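Local coordinates for putative transcription protein (Pseudomonas aeruginosa PAO1, PDB 4GCV) that probably binds DNA as a winged helix-turn-helix transcriptional regulator of the HxlR family and may respond to oxidative stress, at residues E22-S25 and I26-M29; Q34-R38 and F39-S43; P50-L53 and T54-L57. The protein carries 2 engineered substitutions. All blocks are in the same frame, centred on the assembly; numbering follows the deposited sequence.

Contact 1: E22-S25 and I26-M29; sequences EWWS and ILIM
Different chi1 wells bring Trp23 and Leu27 together: the indole of Trp23 swings out with CG anti to the backbone N (chi1 174°), whereas Leu27 keeps CG beside its own N (chi1 -74°), so that its branch leans back over the preceding turn. The methyl CD1 of Leu27 therefore settles on one face of the Trp23 ring, 3.4 Å above its plane and displaced toward the rim, where it lies 3.7 Å from Trp23 CE2. The same methyl approaches the benzene half of the neighbouring indole at a slant, with Leu27 CD1 3.9 Å from Trp24 CZ3. Two large flat groups thus share one small branched one, a role leucine fills well because its compact methyl can serve both. The indoles also meet each other, Trp23 CD1 standing over a face of the Trp24 ring.

One residue further back along the chain, Ile26 lays CD1 3.7 Å from Glu22 CB, so that even the acidic residue contributes an apolar stem. Behind the side chains run bonds of the alpha-helical i to i+4 type. Ile28 N reaches Trp24 O over 2.8 Å in an almost straight bond (176°), while Leu27 N gives a longer one, 3.1 Å, to Trp23 O.

Around this turn, Trp23 packs on helix 12-19 and on Met152 of the second subunit, and Leu27 on Leu156 of that subunit. Both carboxylate oxygens of Glu22 bond to glycerol, probably from the crystallisation liquor, and OE2 comes close to OE2 of Glu22 of the second subunit. The chemistry of the contact is accordingly mixed: a largely buried aromatic-aliphatic cluster takes part in the dimer interface, while the two neighbouring carboxylates may raise each other's proton affinity, an effect the glycerols could soften.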
loop_
_atom_site.group_PDB
_atom_site.type_symbol
_atom_site.label_atom_id
_atom_site.label_comp_id
_atom_site.label_asym_id
_atom_site.label_seq_id
_atom_site.Cartn_x
_atom_site.Cartn_y
_atom_site.Cartn_z
ATOM N N GLU B 22 -0.140 -7.487 -4.770
ATOM C CA GLU B 22 -0.981 -7.359 -3.558
ATOM C C GLU B 22 -2.387 -7.962 -3.545
ATOM O O GLU B 22 -3.078 -7.857 -2.542
ATOM C CB GLU B 22 -1.216 -5.875 -3.230
ATOM C CG GLU B 22 0.037 -5.122 -2.950
ATOM C CD GLU B 22 0.713 -5.560 -1.658
ATOM O OE1 GLU B 22 0.052 -6.008 -0.674
ATOM O OE2 GLU B 22 1.928 -5.426 -1.668
ATOM N N TRP B 23 -2.843 -8.536 -4.641
ATOM C CA TRP B 23 -4.227 -8.985 -4.741
ATOM C C TRP B 23 -4.636 -10.011 -3.678
ATOM O O TRP B 23 -5.535 -9.749 -2.913
ATOM C CB TRP B 23 -4.507 -9.473 -6.179
ATOM C CG TRP B 23 -5.876 -10.103 -6.369
ATOM C CD1 TRP B 23 -6.138 -11.416 -6.642
ATOM C CD2 TRP B 23 -7.155 -9.436 -6.349
ATOM N NE1 TRP B 23 -7.497 -11.609 -6.796
ATOM C CE2 TRP B 23 -8.142 -10.419 -6.593
ATOM C CE3 TRP B 23 -7.562 -8.116 -6.105
ATOM C CZ2 TRP B 23 -9.516 -10.118 -6.616
ATOM C CZ3 TRP B 23 -8.921 -7.816 -6.145
ATOM C CH2 TRP B 23 -9.879 -8.814 -6.387
ATOM N N TRP B 24 -3.976 -11.170 -3.660
ATOM C CA TRP B 24 -4.183 -12.170 -2.630
ATOM C C TRP B 24 -3.918 -11.677 -1.211
ATOM O O TRP B 24 -4.716 -11.932 -0.337
ATOM C CB TRP B 24 -3.347 -13.409 -2.935
ATOM C CG TRP B 24 -3.855 -14.078 -4.126
ATOM C CD1 TRP B 24 -3.235 -14.166 -5.350
ATOM C CD2 TRP B 24 -5.128 -14.689 -4.275
ATOM N NE1 TRP B 24 -4.038 -14.817 -6.238
ATOM C CE2 TRP B 24 -5.206 -15.161 -5.609
ATOM C CE3 TRP B 24 -6.214 -14.896 -3.418
ATOM C CZ2 TRP B 24 -6.323 -15.849 -6.096
ATOM C CZ3 TRP B 24 -7.331 -15.556 -3.907
ATOM C CH2 TRP B 24 -7.369 -16.039 -5.230
ATOM N N SER B 25 -2.854 -10.914 -0.981
ATOM C CA SER B 25 -2.658 -10.310 0.357
ATOM C C SER B 25 -3.869 -9.482 0.747
ATOM O O SER B 25 -4.311 -9.517 1.886
ATOM C CB SER B 25 -1.441 -9.399 0.387
ATOM O OG SER B 25 -0.283 -10.114 0.074
ATOM N N ILE B 26 -4.430 -8.741 -0.201
ATOM C CA ILE B 26 -5.578 -7.905 0.154
ATOM C C ILE B 26 -6.766 -8.735 0.513
ATOM O O ILE B 26 -7.465 -8.434 1.454
ATOM C CB ILE B 26 -5.895 -6.923 -0.959
ATOM C CG1 ILE B 26 -4.811 -5.841 -0.986
ATOM C CG2 ILE B 26 -7.300 -6.325 -0.816
ATOM C CD1 ILE B 26 -4.764 -5.142 -2.376
ATOM N N LEU B 27 -6.977 -9.830 -0.207
ATOM C CA LEU B 27 -8.154 -10.639 0.006
ATOM C C LEU B 27 -8.014 -11.379 1.315
ATOM O O LEU B 27 -8.933 -11.407 2.115
ATOM C CB LEU B 27 -8.366 -11.587 -1.191
ATOM C CG LEU B 27 -8.889 -10.968 -2.491
ATOM C CD1 LEU B 27 -9.157 -12.100 -3.488
ATOM C CD2 LEU B 27 -10.208 -10.173 -2.272
ATOM N N ILE B 28 -6.845 -11.963 1.557
ATOM C CA ILE B 28 -6.615 -12.679 2.805
ATOM C C ILE B 28 -6.625 -11.751 4.026
ATOM O O ILE B 28 -7.328 -12.017 5.021
ATOM C CB ILE B 28 -5.291 -13.488 2.738
ATOM C CG1 ILE B 28 -5.346 -14.515 1.606
ATOM C CG2 ILE B 28 -4.997 -14.181 4.049
ATOM C CD1 ILE B 28 -3.939 -14.974 1.157
HETATM N N MSE B 29 -5.905 -10.637 3.958
HETATM C CA MSE B 29 -5.940 -9.696 5.082
HETATM C C MSE B 29 -7.363 -9.247 5.396
HETATM O O MSE B 29 -7.796 -9.259 6.573
HETATM C CB MSE B 29 -5.016 -8.513 4.835
HETATM C CG MSE B 29 -3.558 -8.873 4.872
HETATM SE SE MSE B 29 -3.134 -9.706 6.671
HETATM C CE MSE B 29 -3.066 -7.995 7.602
#

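Contact 2: Q34-R38 and F39-S43; sequences QGLRR and FDEFS
Glu41 reaches back from the first turn of its helix to hold the two residues before it, its OE1 accepting from Arg37 N at 2.8 Å and from Arg38 N at 2.9 Å. The second bond is nearly straight (174°) and uses the anti lone pair of OE1; the first meets the oxygen on the syn side, tilted out of the carboxylate plane. A side chain stretched beyond CG (chi2 178°) gives glutamate the length for this; two N-H groups grip the one oxygen and, with a stacked arginine, restrain the carboxylate's rotation.

Over the carboxylate lies the guanidinium of Arg38, the planes only 15° apart, with Glu41 CD 3.8 Å above the guanidinium's centre. The attraction is one of charge alone: Arg38 NH1 and Glu41 OE2 are a long 3.6 Å apart, and no N-H points at the oxygen. Next door, Phe42 closes the apolar side. Leu36 CB rests over one face of its ring, 4.0 Å from Phe42 CE1, and Arg37 O lies at the ring's edge. Phe42 N in turn bonds to Arg38 O, 3.1 Å away.

In the next shell, Arg37 NE folds back onto Leu36 O at 3.0 Å, and the backbone of Arg37 bonds to that of Tyr80 in strand 76-82. Phe42 beds on helix 23-33, which is closed off by a Schellman motif at Gly35, whose positive phi suits glycine. With Arg38 at the N-cap, the bond from its N-H to Glu41 is the N3 half of a capping box, here beginning helix 39-46 of the helix-turn-helix domain.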
loop_
_atom_site.group_PDB
_atom_site.type_symbol
_atom_site.label_atom_id
_atom_site.label_comp_id
_atom_site.label_asym_id
_atom_site.label_seq_id
_atom_site.Cartn_x
_atom_site.Cartn_y
_atom_site.Cartn_z
ATOM N N GLN B 34 -11.862 -9.584 9.110
ATOM C CA GLN B 34 -13.282 -9.856 9.363
ATOM C C GLN B 34 -13.541 -11.076 10.270
ATOM O O GLN B 34 -14.698 -11.483 10.450
ATOM C CB GLN B 34 -14.013 -10.083 8.048
ATOM C CG GLN B 34 -14.260 -8.832 7.205
ATOM C CD GLN B 34 -14.994 -9.163 5.875
ATOM O OE1 GLN B 34 -15.165 -10.348 5.499
ATOM N NE2 GLN B 34 -15.429 -8.116 5.165
ATOM N N GLY B 35 -12.496 -11.699 10.796
ATOM C CA GLY B 35 -12.698 -12.834 11.697
ATOM C C GLY B 35 -12.366 -14.247 11.208
ATOM O O GLY B 35 -12.367 -15.185 11.998
ATOM N N LEU B 36 -12.052 -14.418 9.928
ATOM C CA LEU B 36 -11.623 -15.745 9.438
ATOM C C LEU B 36 -10.263 -16.154 10.030
ATOM O O LEU B 36 -9.394 -15.315 10.145
ATOM C CB LEU B 36 -11.565 -15.719 7.921
ATOM C CG LEU B 36 -12.795 -16.351 7.283
ATOM C CD1 LEU B 36 -14.090 -16.050 8.049
ATOM C CD2 LEU B 36 -12.934 -16.039 5.759
ATOM N N ARG B 37 -10.076 -17.424 10.378
ATOM C CA ARG B 37 -8.910 -17.862 11.180
ATOM C C ARG B 37 -8.244 -19.097 10.614
ATOM O O ARG B 37 -7.028 -19.193 10.621
ATOM C CB ARG B 37 -9.317 -18.303 12.626
ATOM C CG ARG B 37 -9.804 -17.259 13.619
ATOM C CD ARG B 37 -8.739 -16.247 14.047
ATOM N NE ARG B 37 -8.707 -15.146 13.092
ATOM C CZ ARG B 37 -9.007 -13.871 13.357
ATOM N NH1 ARG B 37 -9.343 -13.497 14.586
ATOM N NH2 ARG B 37 -8.955 -12.975 12.358
ATOM N N ARG B 38 -9.051 -20.081 10.235
ATOM C CA ARG B 38 -8.548 -21.420 9.915
ATOM C C ARG B 38 -8.256 -21.593 8.436
ATOM O O ARG B 38 -8.954 -21.044 7.599
ATOM C CB ARG B 38 -9.530 -22.462 10.390
ATOM C CG ARG B 38 -9.412 -22.651 11.903
ATOM C CD ARG B 38 -10.769 -22.628 12.591
ATOM N NE ARG B 38 -11.825 -23.305 11.834
ATOM C CZ ARG B 38 -13.132 -23.056 11.978
ATOM N NH1 ARG B 38 -13.550 -22.128 12.850
ATOM N NH2 ARG B 38 -14.027 -23.723 11.243
ATOM N N PHE B 39 -7.208 -22.341 8.129
ATOM C CA PHE B 39 -6.760 -22.525 6.790
ATOM C C PHE B 39 -7.931 -22.843 5.858
ATOM O O PHE B 39 -8.042 -22.232 4.781
ATOM C CB PHE B 39 -5.738 -23.643 6.728
ATOM C CG PHE B 39 -5.048 -23.765 5.388
ATOM C CD1 PHE B 39 -5.564 -24.611 4.394
ATOM C CD2 PHE B 39 -3.860 -23.084 5.143
ATOM C CE1 PHE B 39 -4.917 -24.743 3.176
ATOM C CE2 PHE B 39 -3.196 -23.219 3.921
ATOM C CZ PHE B 39 -3.721 -24.039 2.939
ATOM N N ASP B 40 -8.804 -23.775 6.266
ATOM C CA ASP B 40 -9.922 -24.148 5.404
ATOM C C ASP B 40 -10.956 -23.048 5.161
ATOM O O ASP B 40 -11.510 -22.967 4.057
ATOM C CB ASP B 40 -10.581 -25.459 5.835
ATOM C CG ASP B 40 -9.825 -26.687 5.310
ATOM O OD1 ASP B 40 -8.870 -26.525 4.507
ATOM O OD2 ASP B 40 -10.162 -27.813 5.721
ATOM N N GLU B 41 -11.204 -22.209 6.174
ATOM C CA GLU B 41 -12.013 -20.997 6.004
ATOM C C GLU B 41 -11.409 -20.182 4.898
ATOM O O GLU B 41 -12.085 -19.834 3.959
ATOM C CB GLU B 41 -12.072 -20.152 7.289
ATOM C CG GLU B 41 -12.917 -20.764 8.395
ATOM C CD GLU B 41 -12.926 -19.943 9.689
ATOM O OE1 GLU B 41 -11.847 -19.525 10.212
ATOM O OE2 GLU B 41 -14.056 -19.735 10.188
ATOM N N PHE B 42 -10.125 -19.881 4.973
ATOM C CA PHE B 42 -9.558 -19.096 3.891
ATOM C C PHE B 42 -9.710 -19.795 2.529
ATOM O O PHE B 42 -10.024 -19.160 1.543
ATOM C CB PHE B 42 -8.107 -18.730 4.158
ATOM C CG PHE B 42 -7.915 -17.778 5.308
ATOM C CD1 PHE B 42 -8.153 -16.414 5.149
ATOM C CD2 PHE B 42 -7.429 -18.229 6.543
ATOM C CE1 PHE B 42 -7.942 -15.522 6.236
ATOM C CE2 PHE B 42 -7.208 -17.334 7.612
ATOM C CZ PHE B 42 -7.474 -15.999 7.466
ATOM N N SER B 43 -9.511 -21.104 2.495
ATOM C CA SER B 43 -9.456 -21.802 1.240
ATOM C C SER B 43 -10.799 -21.737 0.573
ATOM O O SER B 43 -10.850 -21.414 -0.590
ATOM C CB SER B 43 -9.003 -23.269 1.400
ATOM O OG SER B 43 -8.473 -23.771 0.158
#

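Contact 3: P50-L53 and T54-L57; sequences PNML and TRRL
Pro50 to Leu57 wind through two helical turns whose i to i+4 bonds vary in length, from 2.8 Å between Leu57 N and Leu53 O to 3.3 Å between Arg55 N and Asn51 O. Proline suits the start of such a helix, since its missing N-H is not needed there.

Thr54 doubles the grip on that first turn. Its backbone N lies 2.9 Å from Pro50 O, and its hydroxyl, placed beside that N by a chi1 of -71°, donates to the same oxygen: OG1 is 3.0 Å from Pro50 O, but stands 40° out of the carbonyl plane. Threonine suits the place because its hydroxyl can bond back to the carbonyl one turn earlier. On the buried side, Leu53 and Leu57 meet through their branches, CD1 of Leu53 lying 3.9 Å from CD1 of Leu57, and both pack on Phe39 of helix 39-46.

The other flank is basic. The flat guanidinium of Arg55 folds back over its own helix so that Asn51 O sits 3.8 Å above its plane, toward the rim. Arg56 packs on Trp24 and Ile28 of helix 23-33. An amphipathic helix with leucines inward, the pair Arg55 and Arg56 on its other side and helix 39-46 just before it fits the recognition helix of a winged helix-turn-helix, which probably enters the DNA major groove.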
loop_
_atom_site.group_PDB
_atom_site.type_symbol
_atom_site.label_atom_id
_atom_site.label_comp_id
_atom_site.label_asym_id
_atom_site.label_seq_id
_atom_site.Cartn_x
_atom_site.Cartn_y
_atom_site.Cartn_z
ATOM N N PRO B 50 -4.410 -24.643 -2.108
ATOM C CA PRO B 50 -3.666 -24.774 -0.842
ATOM C C PRO B 50 -2.228 -24.279 -0.883
ATOM O O PRO B 50 -1.819 -23.536 0.011
ATOM C CB PRO B 50 -3.634 -26.297 -0.611
ATOM C CG PRO B 50 -4.829 -26.793 -1.307
ATOM C CD PRO B 50 -5.012 -25.927 -2.512
ATOM N N ASN B 51 -1.455 -24.717 -1.877
ATOM C CA ASN B 51 -0.031 -24.399 -1.916
ATOM C C ASN B 51 0.151 -22.903 -1.987
ATOM O O ASN B 51 1.095 -22.357 -1.443
ATOM C CB ASN B 51 0.699 -25.069 -3.093
ATOM C CG ASN B 51 1.037 -26.527 -2.829
ATOM O OD1 ASN B 51 0.683 -27.080 -1.787
ATOM N ND2 ASN B 51 1.738 -27.158 -3.773
HETATM N N MSE B 52 -0.757 -22.234 -2.661
HETATM C CA MSE B 52 -0.636 -20.799 -2.803
HETATM C C MSE B 52 -1.175 -20.059 -1.578
HETATM O O MSE B 52 -0.642 -19.005 -1.172
HETATM C CB MSE B 52 -1.395 -20.362 -4.033
HETATM C CG MSE B 52 -1.892 -18.952 -3.902
HETATM SE SE MSE B 52 -0.971 -17.837 -5.131
HETATM C CE MSE B 52 -2.000 -18.352 -6.737
ATOM N N LEU B 53 -2.229 -20.603 -0.988
ATOM C CA LEU B 53 -2.745 -20.028 0.219
ATOM C C LEU B 53 -1.618 -20.032 1.301
ATOM O O LEU B 53 -1.476 -19.077 2.067
ATOM C CB LEU B 53 -3.996 -20.792 0.664
ATOM C CG LEU B 53 -4.597 -20.346 2.006
ATOM C CD1 LEU B 53 -4.838 -18.825 2.042
ATOM C CD2 LEU B 53 -5.863 -21.066 2.309
ATOM N N THR B 54 -0.818 -21.100 1.310
ATOM C CA THR B 54 0.157 -21.369 2.332
ATOM C C THR B 54 1.319 -20.406 2.164
ATOM O O THR B 54 1.830 -19.833 3.155
ATOM C CB THR B 54 0.648 -22.845 2.249
ATOM O OG1 THR B 54 -0.414 -23.699 2.670
ATOM C CG2 THR B 54 1.875 -23.114 3.135
ATOM N N ARG B 55 1.731 -20.203 0.917
ATOM C CA ARG B 55 2.834 -19.317 0.659
ATOM C C ARG B 55 2.433 -17.887 1.061
ATOM O O ARG B 55 3.227 -17.147 1.639
ATOM C CB ARG B 55 3.246 -19.407 -0.807
ATOM C CG ARG B 55 4.725 -19.759 -0.983
ATOM C CD ARG B 55 5.002 -20.462 -2.333
ATOM N NE ARG B 55 4.136 -19.924 -3.378
ATOM C CZ ARG B 55 3.506 -20.678 -4.280
ATOM N NH1 ARG B 55 3.651 -21.998 -4.250
ATOM N NH2 ARG B 55 2.702 -20.117 -5.193
ATOM N N ARG B 56 1.195 -17.512 0.759
ATOM C CA ARG B 56 0.687 -16.152 0.994
ATOM C C ARG B 56 0.466 -15.909 2.499
ATOM O O ARG B 56 0.809 -14.848 3.022
ATOM C CB ARG B 56 -0.614 -15.898 0.210
ATOM C CG ARG B 56 -0.473 -15.568 -1.291
ATOM C CD ARG B 56 0.373 -14.321 -1.576
ATOM N NE ARG B 56 0.310 -13.855 -2.973
ATOM C CZ ARG B 56 0.585 -14.606 -4.042
ATOM N NH1 ARG B 56 0.913 -15.886 -3.897
ATOM N NH2 ARG B 56 0.513 -14.095 -5.268
ATOM N N LEU B 57 -0.084 -16.902 3.200
ATOM C CA LEU B 57 -0.147 -16.847 4.681
ATOM C C LEU B 57 1.225 -16.703 5.316
ATOM O O LEU B 57 1.435 -15.804 6.122
ATOM C CB LEU B 57 -0.892 -18.048 5.282
ATOM C CG LEU B 57 -2.410 -18.019 5.040
ATOM C CD1 LEU B 57 -3.016 -19.347 5.415
ATOM C CD2 LEU B 57 -3.117 -16.859 5.765
#

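How the contacts relate
From the N terminus the three contacts come in series, none nested in or crossing another, and each joins neighbouring turns instead of closing a large loop. Contact 1 lies early in helix 23-33; contact 2 takes in the turn after that helix and the start of helix 39-46; contact 3 opens helix 50-62. In space they converge on one core. Ile28 of contact 1 touches Phe42 of contact 2 and also Leu53, Arg56 and Leu57 of contact 3, while Phe39 of contact 2 lies against Pro50 and Thr54. Three helices, 23-33, 39-46 and 50-62, are tied together in this way, and contact 1 also adjoins the second subunit.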